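Local coordinates for protein 7,8-dihydro-6-hydroxymethylpterin pyrophosphokinase-dihydropteroate synthase (Plasmodium falciparum, PDB 6JWS) that probably catalyses two successive folate-biosynthesis steps, pyrophosphorylating 6-hydroxymethyl-7,8-dihydropterin with ATP and then condensing the product with 4-aminobenzoate to 7,8-dihydropteroate, at residues 17-22 against 211-216; 47-52 against 167-172; 578-583 against 607-612. The protein carries 1 engineered substitution. All blocks are in the same frame, centred on the assembly; numbering follows the deposited sequence.

Contact 1. Residues 17-22 against 211-216; sequences IAVLNL and ILFFND. With ATP (adenosine-5'-triphosphate), chain J.
A classic beta bulge, in which Leu212 and Phe213 both face Val19, shapes the antiparallel pairing of strands 16-24 and 208-214 beside the adenine site of the kinase domain. Val19 O takes two N-H groups, with Leu212 N 2.7 Å from Val19 O and Phe213 N at the longer 3.3 Å from the same oxygen. Val19 N donates back to Phe213 O. Asn215 lies beyond the strand and bonds Ile17 twice: its backbone N donates to Ile17 O at 2.8 Å, and its side-chain OD1, in the role of a main-chain carbonyl, accepts Ile17 N at 3.0 Å (N-H...O 166°). Asn215 CG lies beside its own backbone N (chi1 -63°), which swings the amide back to strand 16-24, while ND2 is held by Asn16.

Val19 and Phe213 share one face of the sheet and run side by side, with Val19 CG2 3.9 Å from Phe213 CB and Val19 CB at the ring edge; helix 327-336 packs here through Leu333. On the other face, which carries Ala18, Leu20, Ile211 and Phe214, Leu20 CD2 lies 4.0 Å from Ile211 CG1, and Met180 of helix 177-190 covers Ala18, Ile211 and Phe214. Leu212, displaced by the bulge, points at strand 16-24 and lays CD1 3.8 Å from Asn21 CB. Just before the bulge, Ile211 N donates to ATP N1 at 3.1 Å, nearly straight at 176°, and Ile211 O accepts from N6. Main-chain N-H to N1 and C=O to N6 is a common way of recognising adenine, here made by the outermost strand of the sheet.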
# COMPACT_ATOMS: atom_id res chain seq x y z
N ILE B 17 -16.88 -23.95 -37.36
CA ILE B 17 -16.30 -23.39 -36.15
C ILE B 17 -15.92 -24.50 -35.17
O ILE B 17 -16.80 -25.17 -34.61
CB ILE B 17 -17.25 -22.37 -35.48
CG1 ILE B 17 -17.79 -21.33 -36.46
CG2 ILE B 17 -16.55 -21.71 -34.30
CD1 ILE B 17 -16.72 -20.39 -36.99
N ALA B 18 -14.63 -24.63 -34.89
CA ALA B 18 -14.12 -25.53 -33.85
C ALA B 18 -13.45 -24.73 -32.73
O ALA B 18 -12.82 -23.70 -32.99
CB ALA B 18 -13.10 -26.47 -34.44
N VAL B 19 -13.54 -25.27 -31.51
CA VAL B 19 -12.86 -24.74 -30.34
C VAL B 19 -11.88 -25.80 -29.85
O VAL B 19 -12.27 -26.94 -29.66
CB VAL B 19 -13.89 -24.33 -29.26
CG1 VAL B 19 -13.25 -23.62 -28.07
CG2 VAL B 19 -15.00 -23.48 -29.84
N LEU B 20 -10.61 -25.41 -29.69
CA LEU B 20 -9.55 -26.33 -29.31
C LEU B 20 -8.94 -25.97 -27.96
O LEU B 20 -8.95 -24.80 -27.55
CB LEU B 20 -8.44 -26.32 -30.38
CG LEU B 20 -8.86 -26.58 -31.83
CD1 LEU B 20 -7.61 -26.64 -32.70
CD2 LEU B 20 -9.67 -27.86 -31.96
N ASN B 21 -8.40 -27.00 -27.30
CA ASN B 21 -7.52 -26.89 -26.15
C ASN B 21 -6.11 -27.33 -26.55
O ASN B 21 -5.94 -28.37 -27.18
CB ASN B 21 -8.04 -27.66 -24.94
CG ASN B 21 -7.31 -27.27 -23.67
OD1 ASN B 21 -7.61 -26.24 -23.07
ND2 ASN B 21 -6.31 -28.03 -23.27
N LEU B 22 -5.10 -26.53 -26.17
CA LEU B 22 -3.69 -26.82 -26.40
C LEU B 22 -3.01 -26.86 -25.04
O LEU B 22 -3.04 -25.88 -24.31
CB LEU B 22 -3.07 -25.69 -27.23
CG LEU B 22 -3.33 -25.64 -28.74
CD1 LEU B 22 -4.80 -25.78 -29.09
CD2 LEU B 22 -2.79 -24.34 -29.32
N ILE B 211 -10.31 -31.37 -29.11
CA ILE B 211 -11.39 -30.60 -29.71
C ILE B 211 -12.46 -30.45 -28.65
O ILE B 211 -12.95 -31.45 -28.15
CB ILE B 211 -11.95 -31.27 -30.97
CG1 ILE B 211 -10.84 -31.65 -31.96
CG2 ILE B 211 -13.01 -30.38 -31.61
CD1 ILE B 211 -11.37 -32.32 -33.22
N LEU B 212 -12.79 -29.21 -28.29
CA LEU B 212 -13.76 -29.00 -27.22
C LEU B 212 -15.14 -28.88 -27.84
O LEU B 212 -16.11 -29.41 -27.32
CB LEU B 212 -13.38 -27.74 -26.43
CG LEU B 212 -12.02 -27.77 -25.73
CD1 LEU B 212 -11.66 -26.38 -25.18
CD2 LEU B 212 -11.97 -28.82 -24.62
N PHE B 213 -15.25 -28.14 -28.93
CA PHE B 213 -16.53 -27.96 -29.57
C PHE B 213 -16.32 -27.99 -31.07
O PHE B 213 -15.24 -27.69 -31.56
CB PHE B 213 -17.16 -26.61 -29.18
CG PHE B 213 -17.57 -26.48 -27.73
CD1 PHE B 213 -18.66 -27.18 -27.23
CD2 PHE B 213 -16.88 -25.62 -26.88
CE1 PHE B 213 -19.04 -27.03 -25.90
CE2 PHE B 213 -17.27 -25.47 -25.56
CZ PHE B 213 -18.35 -26.18 -25.07
N PHE B 214 -17.38 -28.35 -31.79
CA PHE B 214 -17.39 -28.32 -33.24
C PHE B 214 -18.82 -28.02 -33.67
O PHE B 214 -19.70 -28.87 -33.55
CB PHE B 214 -16.85 -29.64 -33.81
CG PHE B 214 -16.46 -29.59 -35.26
CD1 PHE B 214 -17.41 -29.35 -36.25
CD2 PHE B 214 -15.15 -29.79 -35.64
CE1 PHE B 214 -17.04 -29.30 -37.58
CE2 PHE B 214 -14.78 -29.75 -36.98
CZ PHE B 214 -15.73 -29.51 -37.95
N ASN B 215 -19.04 -26.79 -34.12
CA ASN B 215 -20.39 -26.32 -34.35
C ASN B 215 -21.21 -26.66 -33.10
O ASN B 215 -20.66 -26.67 -31.99
CB ASN B 215 -20.93 -26.82 -35.69
CG ASN B 215 -20.13 -26.27 -36.86
OD1 ASN B 215 -19.48 -25.22 -36.74
ND2 ASN B 215 -20.14 -26.98 -37.98
N ASP B 216 -22.50 -26.94 -33.31
CA ASP B 216 -23.42 -27.26 -32.23
C ASP B 216 -23.59 -28.78 -32.11
O ASP B 216 -24.57 -29.24 -31.54
CB ASP B 216 -24.77 -26.59 -32.47
CG ASP B 216 -25.43 -27.05 -33.76
OD1 ASP B 216 -24.79 -27.82 -34.52
OD2 ASP B 216 -26.58 -26.65 -34.00
PG ATP J . -8.65 -36.75 -24.01
O1G ATP J . -8.49 -35.93 -22.74
O2G ATP J . -10.01 -37.43 -24.10
O3G ATP J . -8.32 -35.95 -25.25
PB ATP J . -6.25 -38.26 -23.02
O1B ATP J . -6.02 -39.74 -23.00
O2B ATP J . -6.27 -37.51 -21.73
O3B ATP J . -7.57 -37.97 -23.88
PA ATP J . -4.88 -37.63 -25.53
O1A ATP J . -5.38 -36.34 -26.12
O2A ATP J . -3.46 -38.02 -25.80
O3A ATP J . -5.13 -37.60 -23.95
O5' ATP J . -5.85 -38.83 -25.97
C5' ATP J . -7.02 -38.50 -26.78
C4' ATP J . -7.91 -39.72 -26.88
O4' ATP J . -9.29 -39.35 -26.61
C3' ATP J . -7.92 -40.39 -28.26
O3' ATP J . -8.04 -41.80 -28.08
C2' ATP J . -9.11 -39.71 -28.94
O2' ATP J . -9.76 -40.48 -29.92
C1' ATP J . -10.07 -39.53 -27.77
N9 ATP J . -10.96 -38.38 -27.94
C8 ATP J . -12.33 -38.39 -27.82
N7 ATP J . -12.87 -37.21 -28.02
C5 ATP J . -11.79 -36.37 -28.26
C6 ATP J . -11.70 -34.99 -28.52
N6 ATP J . -12.77 -34.20 -28.60
N1 ATP J . -10.47 -34.46 -28.72
C2 ATP J . -9.40 -35.27 -28.64
N3 ATP J . -9.36 -36.58 -28.40
C4 ATP J . -10.60 -37.08 -28.21

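Contact 2. Residues 47-52 against 167-172; sequences KIINTS and TVVVKT
Lys47 to Thr51 and Thr167 to Lys171 pair as antiparallel neighbours within the sheet of the kinase domain, with a classic beta bulge where Ile49 and Asn50 both face Val169.

Among the backbone bonds, Lys47 and Lys171 exchange two, each N 2.8 Å from the other residue's O. At the bulge Ile49 N donates to Val169 O at 2.9 Å, whereas Asn50 N makes only a weak bond to that oxygen; Val169 N returns to Asn50 O at 3.0 Å. Ser52 N donates to Thr167 O at 3.2 Å, one of two bonds these residues exchange. CA-H groups of Val170 and Ile48 add contacts to Lys47 O and Val169 O.

Apolar contacts divide by face. Ile49 puts CG1 between its backbone N and carbonyl carbon (chi1 53°), the crowded position, which folds the branch over the partner strand to lie 3.8 Å from Val169 CG1, the two side chains slanting across one another. Val169 CG2 meets Asn50 CB at 3.7 Å. On the face of Ile48, Thr51, Val168 and Val170, Thr51 CG2 touches Val168 CG1 at 3.9 Å, and Leu38 and Val41 of helix 30-44 cover Ile48, Val168 and Val170.

Bonds also leave the pair: the Asn50 amide is held at both ends, ND2 by Tyr110 and OD1 by Arg569, and the backbone N of Ile48 donates to OE2 of Glu42, a calcium ligand. At the far end of the pairing a side chain replaces a main-chain carbonyl: Ser52 OG accepts Thr167 N at 3.0 Å along a nearly straight N-H (168°).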
# COMPACT_ATOMS: atom_id res chain seq x y z
N LYS B 47 -8.53 -20.55 -39.79
CA LYS B 47 -8.16 -19.27 -39.23
C LYS B 47 -8.46 -19.19 -37.73
O LYS B 47 -9.62 -19.31 -37.33
CB LYS B 47 -8.87 -18.14 -39.98
CG LYS B 47 -8.46 -16.78 -39.47
CD LYS B 47 -9.07 -15.59 -40.15
CE LYS B 47 -8.11 -14.43 -39.94
NZ LYS B 47 -8.85 -13.16 -39.85
N ILE B 48 -7.43 -18.88 -36.94
CA ILE B 48 -7.61 -18.57 -35.52
C ILE B 48 -8.29 -17.21 -35.36
O ILE B 48 -7.75 -16.19 -35.77
CB ILE B 48 -6.26 -18.62 -34.78
CG1 ILE B 48 -5.64 -20.02 -34.87
CG2 ILE B 48 -6.45 -18.17 -33.33
CD1 ILE B 48 -4.21 -20.10 -34.38
N ILE B 49 -9.46 -17.21 -34.72
CA ILE B 49 -10.25 -16.00 -34.58
C ILE B 49 -10.54 -15.72 -33.11
O ILE B 49 -11.29 -14.79 -32.82
CB ILE B 49 -11.58 -16.09 -35.37
CG1 ILE B 49 -12.36 -17.35 -35.01
CG2 ILE B 49 -11.37 -15.96 -36.88
CD1 ILE B 49 -13.76 -17.37 -35.57
N ASN B 50 -9.99 -16.53 -32.19
CA ASN B 50 -10.10 -16.27 -30.76
C ASN B 50 -9.04 -17.07 -30.00
O ASN B 50 -8.59 -18.11 -30.46
CB ASN B 50 -11.54 -16.43 -30.24
CG ASN B 50 -11.81 -15.55 -29.04
OD1 ASN B 50 -10.88 -15.09 -28.36
ND2 ASN B 50 -13.08 -15.33 -28.74
N THR B 51 -8.58 -16.54 -28.86
CA THR B 51 -7.66 -17.23 -27.97
C THR B 51 -8.01 -16.81 -26.55
O THR B 51 -8.60 -15.76 -26.34
CB THR B 51 -6.19 -16.87 -28.23
OG1 THR B 51 -6.01 -15.45 -28.39
CG2 THR B 51 -5.57 -17.59 -29.42
N SER B 52 -7.64 -17.64 -25.58
CA SER B 52 -7.75 -17.31 -24.17
C SER B 52 -6.38 -16.81 -23.72
O SER B 52 -5.45 -16.83 -24.52
CB SER B 52 -8.14 -18.55 -23.40
OG SER B 52 -7.04 -19.47 -23.34
N THR B 167 -6.87 -22.06 -24.94
CA THR B 167 -7.88 -22.38 -25.94
C THR B 167 -7.77 -21.46 -27.15
O THR B 167 -7.16 -20.39 -27.07
CB THR B 167 -9.29 -22.45 -25.33
OG1 THR B 167 -9.67 -21.21 -24.73
CG2 THR B 167 -9.48 -23.63 -24.38
N VAL B 168 -8.34 -21.91 -28.28
CA VAL B 168 -8.40 -21.18 -29.54
C VAL B 168 -9.73 -21.49 -30.22
O VAL B 168 -10.22 -22.62 -30.12
CB VAL B 168 -7.22 -21.45 -30.49
CG1 VAL B 168 -5.88 -21.51 -29.78
CG2 VAL B 168 -7.42 -22.67 -31.36
N VAL B 169 -10.32 -20.49 -30.88
CA VAL B 169 -11.41 -20.72 -31.81
C VAL B 169 -10.85 -20.66 -33.23
O VAL B 169 -10.10 -19.74 -33.57
CB VAL B 169 -12.56 -19.72 -31.60
CG1 VAL B 169 -13.68 -19.93 -32.62
CG2 VAL B 169 -13.12 -19.72 -30.18
N VAL B 170 -11.20 -21.67 -34.04
CA VAL B 170 -10.76 -21.82 -35.42
C VAL B 170 -11.97 -21.79 -36.34
O VAL B 170 -12.97 -22.49 -36.12
CB VAL B 170 -9.93 -23.11 -35.60
CG1 VAL B 170 -9.34 -23.22 -36.99
CG2 VAL B 170 -8.79 -23.18 -34.60
N LYS B 171 -11.90 -20.95 -37.38
CA LYS B 171 -12.80 -21.07 -38.52
C LYS B 171 -12.11 -22.02 -39.49
O LYS B 171 -11.02 -21.71 -39.99
CB LYS B 171 -13.12 -19.69 -39.09
CG LYS B 171 -14.00 -19.62 -40.34
CD LYS B 171 -13.81 -18.28 -41.10
CE LYS B 171 -14.81 -17.18 -40.79
NZ LYS B 171 -14.26 -15.82 -41.08
N THR B 172 -12.71 -23.21 -39.68
CA THR B 172 -12.02 -24.35 -40.29
C THR B 172 -12.70 -24.78 -41.59
O THR B 172 -13.91 -24.63 -41.77
CB THR B 172 -11.81 -25.49 -39.28
OG1 THR B 172 -10.77 -26.32 -39.80
CG2 THR B 172 -13.04 -26.32 -39.01

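Contact 3. Residues 578-583 against 607-612; sequences LGFAKK and SRKRFI. With PT1 (pteroic acid), chain I.
Lys609 reaches from the loop after strand 603-604 to Leu578 and Phe580, in the loop after strand 572-575, and both loops line the pteroic acid pocket, where Asp575 and Asn502 also bond the ligand. The lysine chain is extended beyond CG and crosses Phe580 at about a right angle. Its CG, CD and CE run along the aminobenzoate ring of the ligand, bringing Lys609 NZ to Leu578 O at 2.8 Å and to the pterin oxygen O1 at 2.6 Å. Gly605 O is a third acceptor, and a weak bond goes to pterin N6, so several acceptors fix the ammonium at the junction of protein and pterin. Phe580 turns its ring, with CG beside the backbone N (chi1 -74°), so that CE2 lies 3.7 Å from Lys609 NZ. One face of that ring takes ligand atom C16, offset toward the rim, while pterin C3 comes to the edge, in plane.

Arg610 serves the carboxylate end. Its chain bends at chi3 (-60°), presenting the guanidinium edge to O23, with Arg610 NE 3.0 Å and NH2 2.9 Å from O23. Arg610 N adds a bond to O22 at 2.9 Å, while NH1 is salt-bridged to Asp539, a second-shell hold on the guanidinium. Gly579 O also lies at the guanidinium edge, near its plane, but farther, 3.9 Å from Arg610 NH2.

Leu578 and Phe611 meet at a slant, with Leu578 CD1 4.0 Å from Phe611 CZ. The contact joins the loops after strands 572-575 and 603-604 of the TIM barrel, with Phe611 packed against His584, Ser587 and Leu591 of helix 584-592 and Ile673 of helix 657-680.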
# COMPACT_ATOMS: atom_id res chain seq x y z
N LEU B 578 -1.97 8.02 -19.69
CA LEU B 578 -1.99 9.17 -18.80
C LEU B 578 -1.51 10.41 -19.54
O LEU B 578 -0.53 10.35 -20.30
CB LEU B 578 -1.11 8.89 -17.58
CG LEU B 578 -1.57 7.72 -16.70
CD1 LEU B 578 -0.47 7.35 -15.72
CD2 LEU B 578 -2.86 8.06 -15.96
N GLY B 579 -2.19 11.54 -19.31
CA GLY B 579 -1.77 12.80 -19.93
C GLY B 579 -2.20 12.93 -21.41
O GLY B 579 -1.98 13.97 -22.02
N PHE B 580 -2.82 11.90 -21.99
CA PHE B 580 -3.19 11.98 -23.40
C PHE B 580 -4.69 12.23 -23.53
O PHE B 580 -5.50 11.29 -23.44
CB PHE B 580 -2.83 10.70 -24.16
CG PHE B 580 -1.37 10.44 -24.48
CD1 PHE B 580 -0.84 10.81 -25.71
CD2 PHE B 580 -0.59 9.64 -23.65
CE1 PHE B 580 0.44 10.45 -26.07
CE2 PHE B 580 0.72 9.32 -23.98
CZ PHE B 580 1.22 9.70 -25.21
N ALA B 581 -5.06 13.50 -23.74
CA ALA B 581 -6.44 13.94 -23.67
C ALA B 581 -7.05 13.61 -22.31
O ALA B 581 -8.19 13.14 -22.22
CB ALA B 581 -7.29 13.36 -24.80
N LYS B 582 -6.29 13.89 -21.24
CA LYS B 582 -6.86 13.86 -19.90
C LYS B 582 -6.40 15.11 -19.14
O LYS B 582 -5.22 15.44 -19.17
CB LYS B 582 -6.45 12.59 -19.14
CG LYS B 582 -7.11 11.29 -19.61
CD LYS B 582 -6.22 10.49 -20.53
CE LYS B 582 -6.97 9.42 -21.31
NZ LYS B 582 -6.07 8.74 -22.27
N LYS B 583 -7.32 15.80 -18.47
CA LYS B 583 -6.96 16.80 -17.47
C LYS B 583 -6.21 16.09 -16.33
O LYS B 583 -6.33 14.86 -16.17
CB LYS B 583 -8.19 17.56 -16.95
CG LYS B 583 -8.96 18.37 -18.00
CD LYS B 583 -8.35 19.74 -18.26
CE LYS B 583 -9.09 20.60 -19.27
NZ LYS B 583 -8.41 20.65 -20.58
N SER B 607 5.71 8.94 -16.19
CA SER B 607 7.02 9.51 -15.91
C SER B 607 7.14 10.95 -16.43
O SER B 607 7.06 11.20 -17.63
CB SER B 607 8.12 8.63 -16.48
OG SER B 607 9.40 9.08 -16.07
N ARG B 608 7.38 11.86 -15.49
CA ARG B 608 7.71 13.26 -15.73
C ARG B 608 6.56 14.00 -16.39
O ARG B 608 6.80 15.03 -17.00
CB ARG B 608 9.01 13.39 -16.52
CG ARG B 608 10.26 12.94 -15.76
CD ARG B 608 11.48 13.20 -16.60
NE ARG B 608 12.69 12.70 -15.94
CZ ARG B 608 13.92 12.75 -16.46
NH1 ARG B 608 14.12 13.28 -17.65
NH2 ARG B 608 14.96 12.25 -15.79
N LYS B 609 5.32 13.54 -16.22
CA LYS B 609 4.19 14.18 -16.88
C LYS B 609 3.66 15.31 -16.00
O LYS B 609 3.84 15.30 -14.78
CB LYS B 609 3.09 13.15 -17.20
CG LYS B 609 3.52 12.09 -18.21
CD LYS B 609 2.43 11.22 -18.78
CE LYS B 609 2.99 10.49 -20.00
NZ LYS B 609 2.11 9.42 -20.50
N ARG B 610 2.94 16.24 -16.63
CA ARG B 610 2.46 17.45 -15.99
C ARG B 610 1.55 17.14 -14.81
O ARG B 610 1.55 17.88 -13.83
CB ARG B 610 1.70 18.30 -17.01
CG ARG B 610 2.57 19.03 -18.03
CD ARG B 610 1.67 19.49 -19.17
NE ARG B 610 0.98 18.42 -19.89
CZ ARG B 610 0.01 18.57 -20.81
NH1 ARG B 610 -0.42 19.78 -21.14
NH2 ARG B 610 -0.53 17.50 -21.37
N PHE B 611 0.75 16.06 -14.87
CA PHE B 611 -0.19 15.82 -13.78
C PHE B 611 0.54 15.57 -12.45
O PHE B 611 -0.07 15.77 -11.40
CB PHE B 611 -1.18 14.70 -14.11
CG PHE B 611 -0.65 13.30 -13.97
CD1 PHE B 611 0.03 12.69 -15.01
CD2 PHE B 611 -0.83 12.59 -12.79
CE1 PHE B 611 0.53 11.39 -14.88
CE2 PHE B 611 -0.34 11.30 -12.66
CZ PHE B 611 0.31 10.68 -13.71
N ILE B 612 1.80 15.12 -12.49
CA ILE B 612 2.53 14.93 -11.24
C ILE B 612 2.72 16.27 -10.51
O ILE B 612 2.43 16.36 -9.32
CB ILE B 612 3.89 14.23 -11.46
CG1 ILE B 612 3.74 12.88 -12.18
CG2 ILE B 612 4.60 14.09 -10.11
CD1 ILE B 612 5.04 12.16 -12.43
C2 PT1 I . 2.65 6.39 -22.54
C3 PT1 I . 3.55 7.16 -23.40
C5 PT1 I . 4.10 6.45 -24.56
N6 PT1 I . 3.88 8.45 -23.17
C7 PT1 I . 2.87 4.48 -23.93
N9 PT1 I . 3.74 5.14 -24.77
C10 PT1 I . 4.70 9.10 -24.04
N11 PT1 I . 2.52 3.17 -24.18
C12 PT1 I . 5.20 8.44 -25.16
C21 PT1 I . 2.14 15.19 -20.22
O22 PT1 I . 2.99 15.81 -19.52
O1 PT1 I . 2.11 6.97 -21.46
N4 PT1 I . 2.37 5.10 -22.83
N8 PT1 I . 4.91 7.14 -25.39
C13 PT1 I . 5.02 10.55 -23.80
N14 PT1 I . 3.79 11.35 -24.06
C15 PT1 I . 3.38 12.27 -23.16
C16 PT1 I . 2.01 12.55 -23.01
C17 PT1 I . 4.37 12.95 -22.38
C18 PT1 I . 1.61 13.51 -22.05
C19 PT1 I . 3.96 13.92 -21.44
C20 PT1 I . 2.57 14.19 -21.26
O23 PT1 I . 0.93 15.42 -20.05

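From the N terminus, strand 16-24 comes first and is joined by 211-216 only after some 190 residues, so contact 1 closes a long loop. Contact 2 lies wholly within it, closing the shorter loop from 47-52 to 167-172. The two touch through neighbouring strands 16-24 and 163-172, Ala18 and Leu20 pairing with Val170 and Val168; the strand order 208-214, 16-24, 163-172, 46-57 thus forms a continuous stretch of the kinase sheet. Contact 3 follows in series and closes a short loop in the C-terminal TIM barrel. Its centre lies about 45 Å from that of contact 1, on the opposite side of the chain's centre, at a separate active site.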